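Local coordinates for transcription regulator (Haloarcula marismortui ATCC 43049, PDB 3CRJ), which probably binds cis-regulatory DNA as a TetR-family transcription regulator, most likely a repressor, at residues 32-40 with 51-62; 70-78 with 131-139. All coordinates share one frame; numbering follows the deposited sequence.

Contact 1. Residues 32-40 with 51-62; sequences YADLTIQRI and VHYYYDTKDDLL
The phenol ring of Tyr32 takes the ammonium of Lys58 over one face and CD1 of Leu62 at its edge. The second flat group, the His52 imidazole, has Ile37 CG2 over one face, 3.9 Å from the centroid, and Tyr55 O in plane at its edge. Lys58 NZ stands 4.0 Å from the Tyr32 ring centroid, 23° off the normal, a cation-pi contact. With CG opposite its backbone N (chi1 -172°) and the rest of the chain extended, Lys58 runs past Leu35 O, and NZ also gives a weak hydrogen bond to Tyr32 O at 3.4 Å. Beyond the ring, Tyr32 OH and Asp59 share Lys120, which hydrogen-bonds the hydroxyl and forms a salt bridge with the carboxylate. A leucine in place of Tyr32 would probably leave the Lys58 ammonium without its aromatic face and Lys120 without the hydroxyl. Ile37 is a knob among Val51, His52, Lys58 and Leu61, its CD1 lying 3.5 Å from Lys58 N. Ile40 CD1 meets Leu61 CD2 tip to tip at 3.7 Å. Thr36 caps helix 37-44, its OG1 accepting from Arg39 N. Helices 37-44 and 48-52 form the predicted helix-turn-helix, and this largely apolar seam, with Lys58 laid along it, joins it to the start of helix 58-78, as in TetR-family DNA-binding domains.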
loop_
_atom_site.group_PDB
_atom_site.type_symbol
_atom_site.label_atom_id
_atom_site.label_comp_id
_atom_site.label_asym_id
_atom_site.label_seq_id
_atom_site.Cartn_x
_atom_site.Cartn_y
_atom_site.Cartn_z
ATOM N N TYR A 32 3.957 -2.934 -15.258
ATOM C CA TYR A 32 3.177 -4.159 -15.386
ATOM C C TYR A 32 2.272 -4.149 -16.623
ATOM O O TYR A 32 2.364 -5.029 -17.450
ATOM C CB TYR A 32 2.361 -4.474 -14.122
ATOM C CG TYR A 32 1.425 -5.632 -14.367
ATOM C CD1 TYR A 32 1.903 -6.941 -14.408
ATOM C CD2 TYR A 32 0.073 -5.418 -14.610
ATOM C CE1 TYR A 32 1.050 -8.007 -14.681
ATOM C CE2 TYR A 32 -0.779 -6.475 -14.886
ATOM C CZ TYR A 32 -0.284 -7.766 -14.919
ATOM O OH TYR A 32 -1.131 -8.816 -15.190
ATOM N N ALA A 33 1.404 -3.158 -16.748
ATOM C CA ALA A 33 0.368 -3.181 -17.790
ATOM C C ALA A 33 0.894 -3.430 -19.221
ATOM O O ALA A 33 0.265 -4.101 -20.032
ATOM C CB ALA A 33 -0.448 -1.900 -17.736
ATOM N N ASP A 34 2.059 -2.887 -19.521
ATOM C CA ASP A 34 2.526 -2.891 -20.879
ATOM C C ASP A 34 3.598 -3.925 -21.068
ATOM O O ASP A 34 4.270 -3.935 -22.090
ATOM C CB ASP A 34 3.054 -1.507 -21.255
ATOM C CG ASP A 34 1.945 -0.545 -21.602
ATOM O OD1 ASP A 34 0.931 -1.001 -22.159
ATOM O OD2 ASP A 34 2.076 0.662 -21.318
ATOM N N LEU A 35 3.778 -4.794 -20.079
ATOM C CA LEU A 35 4.732 -5.876 -20.209
ATOM C C LEU A 35 4.131 -6.872 -21.152
ATOM O O LEU A 35 2.917 -7.112 -21.137
ATOM C CB LEU A 35 4.938 -6.566 -18.880
ATOM C CG LEU A 35 6.348 -6.960 -18.453
ATOM C CD1 LEU A 35 6.259 -8.359 -17.941
ATOM C CD2 LEU A 35 7.372 -6.897 -19.567
ATOM N N THR A 36 4.984 -7.447 -21.982
ATOM C CA THR A 36 4.600 -8.533 -22.874
ATOM C C THR A 36 5.758 -9.523 -22.937
ATOM O O THR A 36 6.916 -9.126 -22.986
ATOM C CB THR A 36 4.286 -8.038 -24.321
ATOM O OG1 THR A 36 5.487 -7.583 -24.964
ATOM C CG2 THR A 36 3.267 -6.925 -24.323
ATOM N N ILE A 37 5.450 -10.813 -22.937
ATOM C CA ILE A 37 6.440 -11.827 -23.300
ATOM C C ILE A 37 7.395 -11.251 -24.372
ATOM O O ILE A 37 8.624 -11.303 -24.232
ATOM C CB ILE A 37 5.743 -13.090 -23.835
ATOM C CG1 ILE A 37 4.698 -13.615 -22.832
ATOM C CG2 ILE A 37 6.762 -14.157 -24.244
ATOM C CD1 ILE A 37 5.268 -14.381 -21.649
ATOM N N GLN A 38 6.825 -10.652 -25.414
ATOM C CA GLN A 38 7.643 -10.122 -26.467
ATOM C C GLN A 38 8.727 -9.202 -25.922
ATOM O O GLN A 38 9.902 -9.316 -26.302
ATOM C CB GLN A 38 6.807 -9.387 -27.496
ATOM C CG GLN A 38 7.642 -8.896 -28.661
ATOM C CD GLN A 38 8.737 -9.905 -29.074
ATOM O OE1 GLN A 38 9.938 -9.651 -28.867
ATOM N NE2 GLN A 38 8.327 -11.056 -29.642
ATOM N N ARG A 39 8.336 -8.292 -25.033
ATOM C CA ARG A 39 9.273 -7.286 -24.550
ATOM C C ARG A 39 10.293 -7.926 -23.615
ATOM O O ARG A 39 11.492 -7.635 -23.687
ATOM C CB ARG A 39 8.539 -6.114 -23.911
ATOM C CG ARG A 39 8.114 -5.087 -24.951
ATOM C CD ARG A 39 6.976 -4.255 -24.444
ATOM N NE ARG A 39 6.358 -3.475 -25.513
ATOM C CZ ARG A 39 5.727 -2.317 -25.323
ATOM N NH1 ARG A 39 5.629 -1.795 -24.112
ATOM N NH2 ARG A 39 5.203 -1.666 -26.340
ATOM N N ILE A 40 9.806 -8.833 -22.775
ATOM C CA ILE A 40 10.667 -9.747 -22.051
ATOM C C ILE A 40 11.660 -10.404 -23.012
ATOM O O ILE A 40 12.871 -10.310 -22.816
ATOM C CB ILE A 40 9.839 -10.808 -21.351
ATOM C CG1 ILE A 40 8.875 -10.129 -20.378
ATOM C CG2 ILE A 40 10.755 -11.836 -20.683
ATOM C CD1 ILE A 40 7.977 -11.088 -19.624
ATOM N N VAL A 51 11.319 -17.947 -24.482
ATOM C CA VAL A 51 10.636 -17.745 -23.211
ATOM C C VAL A 51 9.382 -18.619 -23.056
ATOM O O VAL A 51 9.159 -19.179 -21.980
ATOM C CB VAL A 51 10.452 -16.222 -22.796
ATOM C CG1 VAL A 51 11.006 -15.274 -23.830
ATOM C CG2 VAL A 51 9.007 -15.877 -22.364
ATOM N N HIS A 52 8.593 -18.787 -24.120
ATOM C CA HIS A 52 7.415 -19.675 -24.036
ATOM C C HIS A 52 7.760 -21.138 -23.789
ATOM O O HIS A 52 6.884 -21.953 -23.457
ATOM C CB HIS A 52 6.504 -19.545 -25.247
ATOM C CG HIS A 52 5.554 -18.399 -25.147
ATOM N ND1 HIS A 52 5.283 -17.558 -26.205
ATOM C CD2 HIS A 52 4.826 -17.942 -24.107
ATOM C CE1 HIS A 52 4.424 -16.632 -25.824
ATOM N NE2 HIS A 52 4.137 -16.838 -24.551
ATOM N N TYR A 53 9.040 -21.461 -23.948
ATOM C CA TYR A 53 9.558 -22.773 -23.589
ATOM C C TYR A 53 9.400 -23.027 -22.082
ATOM O O TYR A 53 9.128 -24.145 -21.672
ATOM C CB TYR A 53 11.023 -22.909 -24.030
ATOM C CG TYR A 53 11.654 -24.259 -23.747
ATOM C CD1 TYR A 53 12.327 -24.493 -22.551
ATOM C CD2 TYR A 53 11.590 -25.295 -24.675
ATOM C CE1 TYR A 53 12.917 -25.731 -22.281
ATOM C CE2 TYR A 53 12.174 -26.529 -24.414
ATOM C CZ TYR A 53 12.832 -26.738 -23.211
ATOM O OH TYR A 53 13.413 -27.952 -22.937
ATOM N N TYR A 54 9.549 -21.980 -21.276
ATOM C CA TYR A 54 9.485 -22.110 -19.828
ATOM C C TYR A 54 8.181 -21.618 -19.230
ATOM O O TYR A 54 7.717 -22.156 -18.230
ATOM C CB TYR A 54 10.663 -21.389 -19.180
ATOM C CG TYR A 54 11.986 -21.968 -19.602
ATOM C CD1 TYR A 54 12.472 -23.137 -19.018
ATOM C CD2 TYR A 54 12.746 -21.362 -20.597
ATOM C CE1 TYR A 54 13.682 -23.682 -19.403
ATOM C CE2 TYR A 54 13.955 -21.897 -20.993
ATOM C CZ TYR A 54 14.421 -23.062 -20.389
ATOM O OH TYR A 54 15.625 -23.613 -20.785
ATOM N N TYR A 55 7.604 -20.585 -19.831
ATOM C CA TYR A 55 6.364 -19.999 -19.344
ATOM C C TYR A 55 5.363 -19.799 -20.480
ATOM O O TYR A 55 5.735 -19.390 -21.589
ATOM C CB TYR A 55 6.658 -18.681 -18.641
ATOM C CG TYR A 55 7.826 -18.778 -17.691
ATOM C CD1 TYR A 55 7.699 -19.426 -16.460
ATOM C CD2 TYR A 55 9.060 -18.239 -18.029
ATOM C CE1 TYR A 55 8.763 -19.530 -15.595
ATOM C CE2 TYR A 55 10.137 -18.334 -17.165
ATOM C CZ TYR A 55 9.977 -18.984 -15.954
ATOM O OH TYR A 55 11.041 -19.083 -15.102
ATOM N N ASP A 56 4.097 -20.083 -20.198
ATOM C CA ASP A 56 3.060 -20.047 -21.218
ATOM C C ASP A 56 2.368 -18.693 -21.252
ATOM O O ASP A 56 1.784 -18.308 -22.265
ATOM C CB ASP A 56 2.056 -21.163 -20.948
ATOM C CG ASP A 56 2.629 -22.227 -20.019
ATOM O OD1 ASP A 56 2.509 -23.441 -20.338
ATOM O OD2 ASP A 56 3.229 -21.826 -18.972
ATOM N N THR A 57 2.462 -17.965 -20.145
ATOM C CA THR A 57 1.746 -16.728 -19.971
ATOM C C THR A 57 2.634 -15.709 -19.321
ATOM O O THR A 57 3.561 -16.061 -18.580
ATOM C CB THR A 57 0.567 -16.961 -19.054
ATOM O OG1 THR A 57 -0.231 -18.001 -19.617
ATOM C CG2 THR A 57 -0.287 -15.700 -18.910
ATOM N N LYS A 58 2.360 -14.443 -19.637
ATOM C CA LYS A 58 2.794 -13.300 -18.834
ATOM C C LYS A 58 2.592 -13.611 -17.346
ATOM O O LYS A 58 3.527 -13.478 -16.560
ATOM C CB LYS A 58 1.997 -12.047 -19.239
ATOM C CG LYS A 58 2.456 -10.725 -18.623
ATOM C CD LYS A 58 1.662 -9.588 -19.209
ATOM C CE LYS A 58 1.578 -8.390 -18.274
ATOM N NZ LYS A 58 0.345 -7.559 -18.501
ATOM N N ASP A 59 1.393 -14.057 -16.979
ATOM C CA ASP A 59 1.051 -14.348 -15.586
ATOM C C ASP A 59 1.844 -15.488 -14.953
ATOM O O ASP A 59 2.256 -15.382 -13.796
ATOM C CB ASP A 59 -0.454 -14.599 -15.424
ATOM C CG ASP A 59 -1.264 -13.315 -15.441
ATOM O OD1 ASP A 59 -2.509 -13.417 -15.285
ATOM O OD2 ASP A 59 -0.665 -12.210 -15.595
ATOM N N ASP A 60 2.055 -16.576 -15.683
ATOM C CA ASP A 60 2.896 -17.642 -15.161
ATOM C C ASP A 60 4.280 -17.086 -14.880
ATOM O O ASP A 60 4.885 -17.351 -13.843
ATOM C CB ASP A 60 3.030 -18.770 -16.179
ATOM C CG ASP A 60 1.741 -19.534 -16.390
ATOM O OD1 ASP A 60 0.657 -18.925 -16.231
ATOM O OD2 ASP A 60 1.824 -20.739 -16.738
ATOM N N LEU A 61 4.760 -16.289 -15.831
ATOM C CA LEU A 61 6.108 -15.768 -15.809
ATOM C C LEU A 61 6.309 -14.851 -14.614
ATOM O O LEU A 61 7.337 -14.918 -13.948
ATOM C CB LEU A 61 6.397 -15.044 -17.117
ATOM C CG LEU A 61 7.860 -14.696 -17.365
ATOM C CD1 LEU A 61 8.118 -14.694 -18.842
ATOM C CD2 LEU A 61 8.230 -13.353 -16.740
ATOM N N LEU A 62 5.318 -14.019 -14.326
ATOM C CA LEU A 62 5.420 -13.091 -13.214
ATOM C C LEU A 62 5.185 -13.745 -11.855
ATOM O O LEU A 62 5.641 -13.244 -10.828
ATOM C CB LEU A 62 4.481 -11.912 -13.432
ATOM C CG LEU A 62 4.839 -10.965 -14.582
ATOM C CD1 LEU A 62 3.741 -9.938 -14.756
ATOM C CD2 LEU A 62 6.199 -10.270 -14.348
#

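Contact 2. Residues 70-78 with 131-139; sequences LERFVDSIH and DEYVRYMLK
Tyr133 points its ring from helix 121-148 into the neighbouring helix turn, where it is a knob among Leu70, Phe73, Val74 and Ile77. With CG anti to the backbone N (chi1 -178°), the phenol extends toward helix 58-78 and lays one face against Val74. The methyl CG2 of Val74 sits over that face, 3.5 Å from the ring centroid and 20° off the normal, in a CH-pi contact displaced toward the hydroxyl end of the ring. At its edge, near the ring plane, the tyrosine meets Phe73: CE2 of Phe73 is 3.9 Å from CE2 of Tyr133. Leu70 adds its CD1 beside Tyr133 CB, while the hydroxyl end passes near His78 CE1, with OH 4.0 Å from that atom.

Phe73 and Met137, a selenomethionine, extend from opposite directions and meet between the helices. Phe73 CE2 lies 4.0 Å from Met137 SE, a Met-aromatic contact whose approach to the ring is oblique. The same selenium touches Ile77 CG1, the two side chains crossing at about a right angle, and Val134 CG2 closes on Phe73 CE2 from the turn before. Met137 also packs on Leu92 and Leu96 of helix 85-97, and Val134 on Leu164 of helix 156-176. No hydrogen bond crosses between the segments. The two run nearly parallel, at 14° with axes 11.5 Å apart. Their knob-into-hole packing sets helix 58-78, which in TetR-family proteins links the DNA-binding domain to the C-terminal domain, against helix 121-148 of the all-helical C-terminal domain.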
loop_
_atom_site.group_PDB
_atom_site.type_symbol
_atom_site.label_atom_id
_atom_site.label_comp_id
_atom_site.label_asym_id
_atom_site.label_seq_id
_atom_site.Cartn_x
_atom_site.Cartn_y
_atom_site.Cartn_z
ATOM N N LEU A 70 11.529 -13.099 -3.969
ATOM C CA LEU A 70 11.540 -13.595 -2.606
ATOM C C LEU A 70 12.856 -14.319 -2.295
ATOM O O LEU A 70 13.399 -14.157 -1.211
ATOM C CB LEU A 70 10.315 -14.483 -2.320
ATOM C CG LEU A 70 10.130 -15.003 -0.885
ATOM C CD1 LEU A 70 10.022 -13.821 0.065
ATOM C CD2 LEU A 70 8.927 -15.949 -0.741
ATOM N N GLU A 71 13.361 -15.099 -3.247
ATOM C CA GLU A 71 14.613 -15.858 -3.049
ATOM C C GLU A 71 15.795 -14.912 -2.883
ATOM O O GLU A 71 16.659 -15.110 -2.021
ATOM C CB GLU A 71 14.906 -16.802 -4.223
ATOM C CG GLU A 71 13.987 -17.985 -4.385
ATOM C CD GLU A 71 14.333 -18.806 -5.628
ATOM O OE1 GLU A 71 13.601 -18.701 -6.643
ATOM O OE2 GLU A 71 15.354 -19.551 -5.607
ATOM N N ARG A 72 15.837 -13.903 -3.749
ATOM C CA ARG A 72 16.826 -12.835 -3.672
ATOM C C ARG A 72 16.784 -12.212 -2.266
ATOM O O ARG A 72 17.826 -11.974 -1.641
ATOM C CB ARG A 72 16.543 -11.770 -4.743
ATOM C CG ARG A 72 17.416 -11.774 -6.003
ATOM C CD ARG A 72 17.822 -10.296 -6.245
ATOM N NE ARG A 72 18.078 -9.900 -7.637
ATOM C CZ ARG A 72 17.895 -8.657 -8.097
ATOM N NH1 ARG A 72 17.443 -7.712 -7.273
ATOM N NH2 ARG A 72 18.138 -8.353 -9.374
ATOM N N PHE A 73 15.577 -11.969 -1.766
ATOM C CA PHE A 73 15.421 -11.371 -0.444
ATOM C C PHE A 73 15.882 -12.347 0.645
ATOM O O PHE A 73 16.664 -11.977 1.528
ATOM C CB PHE A 73 13.981 -10.931 -0.203
ATOM C CG PHE A 73 13.746 -10.400 1.171
ATOM C CD1 PHE A 73 14.170 -9.131 1.520
ATOM C CD2 PHE A 73 13.092 -11.163 2.122
ATOM C CE1 PHE A 73 13.954 -8.627 2.797
ATOM C CE2 PHE A 73 12.873 -10.666 3.406
ATOM C CZ PHE A 73 13.310 -9.396 3.738
ATOM N N VAL A 74 15.411 -13.593 0.545
ATOM C CA VAL A 74 15.799 -14.674 1.449
ATOM C C VAL A 74 17.325 -14.833 1.530
ATOM O O VAL A 74 17.884 -14.933 2.626
ATOM C CB VAL A 74 15.080 -16.005 1.065
ATOM C CG1 VAL A 74 15.811 -17.250 1.611
ATOM C CG2 VAL A 74 13.621 -15.978 1.525
ATOM N N ASP A 75 17.983 -14.825 0.370
ATOM C CA ASP A 75 19.442 -14.870 0.281
ATOM C C ASP A 75 20.111 -13.822 1.145
ATOM O O ASP A 75 20.963 -14.150 1.976
ATOM C CB ASP A 75 19.898 -14.667 -1.163
ATOM C CG ASP A 75 19.978 -15.961 -1.945
ATOM O OD1 ASP A 75 19.721 -17.043 -1.355
ATOM O OD2 ASP A 75 20.296 -15.884 -3.155
ATOM N N SER A 76 19.715 -12.566 0.951
ATOM C CA SER A 76 20.369 -11.436 1.615
ATOM C C SER A 76 20.223 -11.494 3.131
ATOM O O SER A 76 21.138 -11.095 3.851
ATOM C CB SER A 76 19.830 -10.112 1.083
ATOM O OG SER A 76 18.443 -9.995 1.382
ATOM N N ILE A 77 19.073 -11.995 3.600
ATOM C CA ILE A 77 18.841 -12.259 5.030
ATOM C C ILE A 77 19.725 -13.387 5.587
ATOM O O ILE A 77 20.258 -13.259 6.690
ATOM C CB ILE A 77 17.353 -12.557 5.333
ATOM C CG1 ILE A 77 16.455 -11.388 4.888
ATOM C CG2 ILE A 77 17.149 -12.880 6.820
ATOM C CD1 ILE A 77 16.771 -10.004 5.542
ATOM N N HIS A 78 19.897 -14.475 4.829
ATOM C CA HIS A 78 20.845 -15.521 5.223
ATOM C C HIS A 78 22.240 -14.926 5.400
ATOM O O HIS A 78 23.086 -15.528 6.038
ATOM C CB HIS A 78 20.910 -16.668 4.201
ATOM C CG HIS A 78 19.669 -17.509 4.132
ATOM N ND1 HIS A 78 18.702 -17.507 5.121
ATOM C CD2 HIS A 78 19.253 -18.402 3.199
ATOM C CE1 HIS A 78 17.738 -18.352 4.793
ATOM N NE2 HIS A 78 18.049 -18.910 3.633
ATOM N N ASP A 131 4.849 -11.951 2.548
ATOM C CA ASP A 131 4.422 -11.452 3.833
ATOM C C ASP A 131 4.702 -12.450 4.964
ATOM O O ASP A 131 5.308 -12.044 5.950
ATOM C CB ASP A 131 2.956 -11.080 3.778
ATOM C CG ASP A 131 2.499 -10.332 4.998
ATOM O OD1 ASP A 131 3.047 -9.251 5.327
ATOM O OD2 ASP A 131 1.555 -10.825 5.625
ATOM N N GLU A 132 4.306 -13.733 4.829
ATOM C CA GLU A 132 4.568 -14.746 5.879
ATOM C C GLU A 132 6.045 -14.879 6.235
ATOM O O GLU A 132 6.398 -15.061 7.408
ATOM C CB GLU A 132 4.042 -16.150 5.533
ATOM C CG GLU A 132 2.549 -16.312 5.342
ATOM C CD GLU A 132 1.702 -16.166 6.611
ATOM O OE1 GLU A 132 2.087 -15.425 7.558
ATOM O OE2 GLU A 132 0.602 -16.779 6.635
ATOM N N TYR A 133 6.898 -14.801 5.218
ATOM C CA TYR A 133 8.319 -14.978 5.421
ATOM C C TYR A 133 8.867 -13.856 6.284
ATOM O O TYR A 133 9.665 -14.097 7.213
ATOM C CB TYR A 133 9.076 -15.005 4.094
ATOM C CG TYR A 133 10.545 -15.226 4.307
ATOM C CD1 TYR A 133 11.045 -16.518 4.543
ATOM C CD2 TYR A 133 11.442 -14.151 4.326
ATOM C CE1 TYR A 133 12.398 -16.736 4.771
ATOM C CE2 TYR A 133 12.815 -14.355 4.568
ATOM C CZ TYR A 133 13.280 -15.652 4.783
ATOM O OH TYR A 133 14.631 -15.888 4.981
ATOM N N VAL A 134 8.423 -12.637 5.976
ATOM C CA VAL A 134 8.853 -11.460 6.706
ATOM C C VAL A 134 8.337 -11.555 8.116
ATOM O O VAL A 134 9.102 -11.447 9.060
ATOM C CB VAL A 134 8.415 -10.154 6.000
ATOM C CG1 VAL A 134 8.658 -8.930 6.889
ATOM C CG2 VAL A 134 9.147 -10.013 4.641
ATOM N N ARG A 135 7.041 -11.799 8.254
ATOM C CA ARG A 135 6.414 -12.078 9.544
ATOM C C ARG A 135 7.208 -13.119 10.386
ATOM O O ARG A 135 7.560 -12.853 11.544
ATOM C CB ARG A 135 4.986 -12.535 9.281
ATOM C CG ARG A 135 4.081 -12.633 10.483
ATOM C CD ARG A 135 2.798 -13.401 10.115
ATOM N NE ARG A 135 2.305 -14.224 11.229
ATOM C CZ ARG A 135 2.130 -15.547 11.194
ATOM N NH1 ARG A 135 2.389 -16.269 10.095
ATOM N NH2 ARG A 135 1.691 -16.163 12.282
ATOM N N TYR A 136 7.508 -14.286 9.805
ATOM C CA TYR A 136 8.307 -15.281 10.497
ATOM C C TYR A 136 9.641 -14.702 10.967
ATOM O O TYR A 136 9.991 -14.845 12.122
ATOM C CB TYR A 136 8.521 -16.540 9.655
ATOM C CG TYR A 136 9.403 -17.606 10.320
ATOM C CD1 TYR A 136 8.852 -18.735 10.924
ATOM C CD2 TYR A 136 10.798 -17.482 10.326
ATOM C CE1 TYR A 136 9.676 -19.712 11.521
ATOM C CE2 TYR A 136 11.625 -18.430 10.920
ATOM C CZ TYR A 136 11.075 -19.550 11.514
ATOM O OH TYR A 136 11.933 -20.495 12.099
HETATM N N MSE A 137 10.392 -14.048 10.101
HETATM C CA MSE A 137 11.709 -13.573 10.520
HETATM C C MSE A 137 11.654 -12.409 11.512
HETATM O O MSE A 137 12.553 -12.251 12.326
HETATM C CB MSE A 137 12.558 -13.198 9.324
HETATM C CG MSE A 137 12.021 -12.015 8.612
HETATM SE SE MSE A 137 13.241 -11.353 7.294
HETATM C CE MSE A 137 12.946 -9.498 7.724
ATOM N N LEU A 138 10.596 -11.616 11.458
ATOM C CA LEU A 138 10.425 -10.519 12.403
ATOM C C LEU A 138 9.948 -10.985 13.778
ATOM O O LEU A 138 10.560 -10.652 14.796
ATOM C CB LEU A 138 9.457 -9.488 11.837
ATOM C CG LEU A 138 10.096 -8.498 10.861
ATOM C CD1 LEU A 138 9.023 -7.552 10.351
ATOM C CD2 LEU A 138 11.222 -7.746 11.513
ATOM N N LYS A 139 8.867 -11.762 13.814
ATOM C CA LYS A 139 8.458 -12.405 15.048
ATOM C C LYS A 139 9.563 -13.221 15.739
ATOM O O LYS A 139 9.692 -13.182 16.969
ATOM C CB LYS A 139 7.262 -13.286 14.811
ATOM C CG LYS A 139 6.499 -13.584 16.074
ATOM C CD LYS A 139 5.104 -14.028 15.728
ATOM C CE LYS A 139 5.101 -15.407 15.056
ATOM N NZ LYS A 139 5.557 -16.464 15.968
#

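In the fold
Helix 58-78 serves both contacts: its first turn packs against the helix-turn-helix in contact 1, and its last turns pack against helix 121-148 in contact 2. The centres are 26 Å apart and the nearest atoms about 9 Å, so the two do not touch. Contact 1 lies out in the DNA-binding part, its centre about 20 Å from the chain centre, and mixes apolar packing with charged groups; contact 2, at about 8 Å, is almost entirely apolar and aromatic, with no hydrogen bond between its segments. Both are only partly buried. Near contact 2 the second subunit comes within reach: Asp131 forms a salt bridge with Arg173 of that subunit.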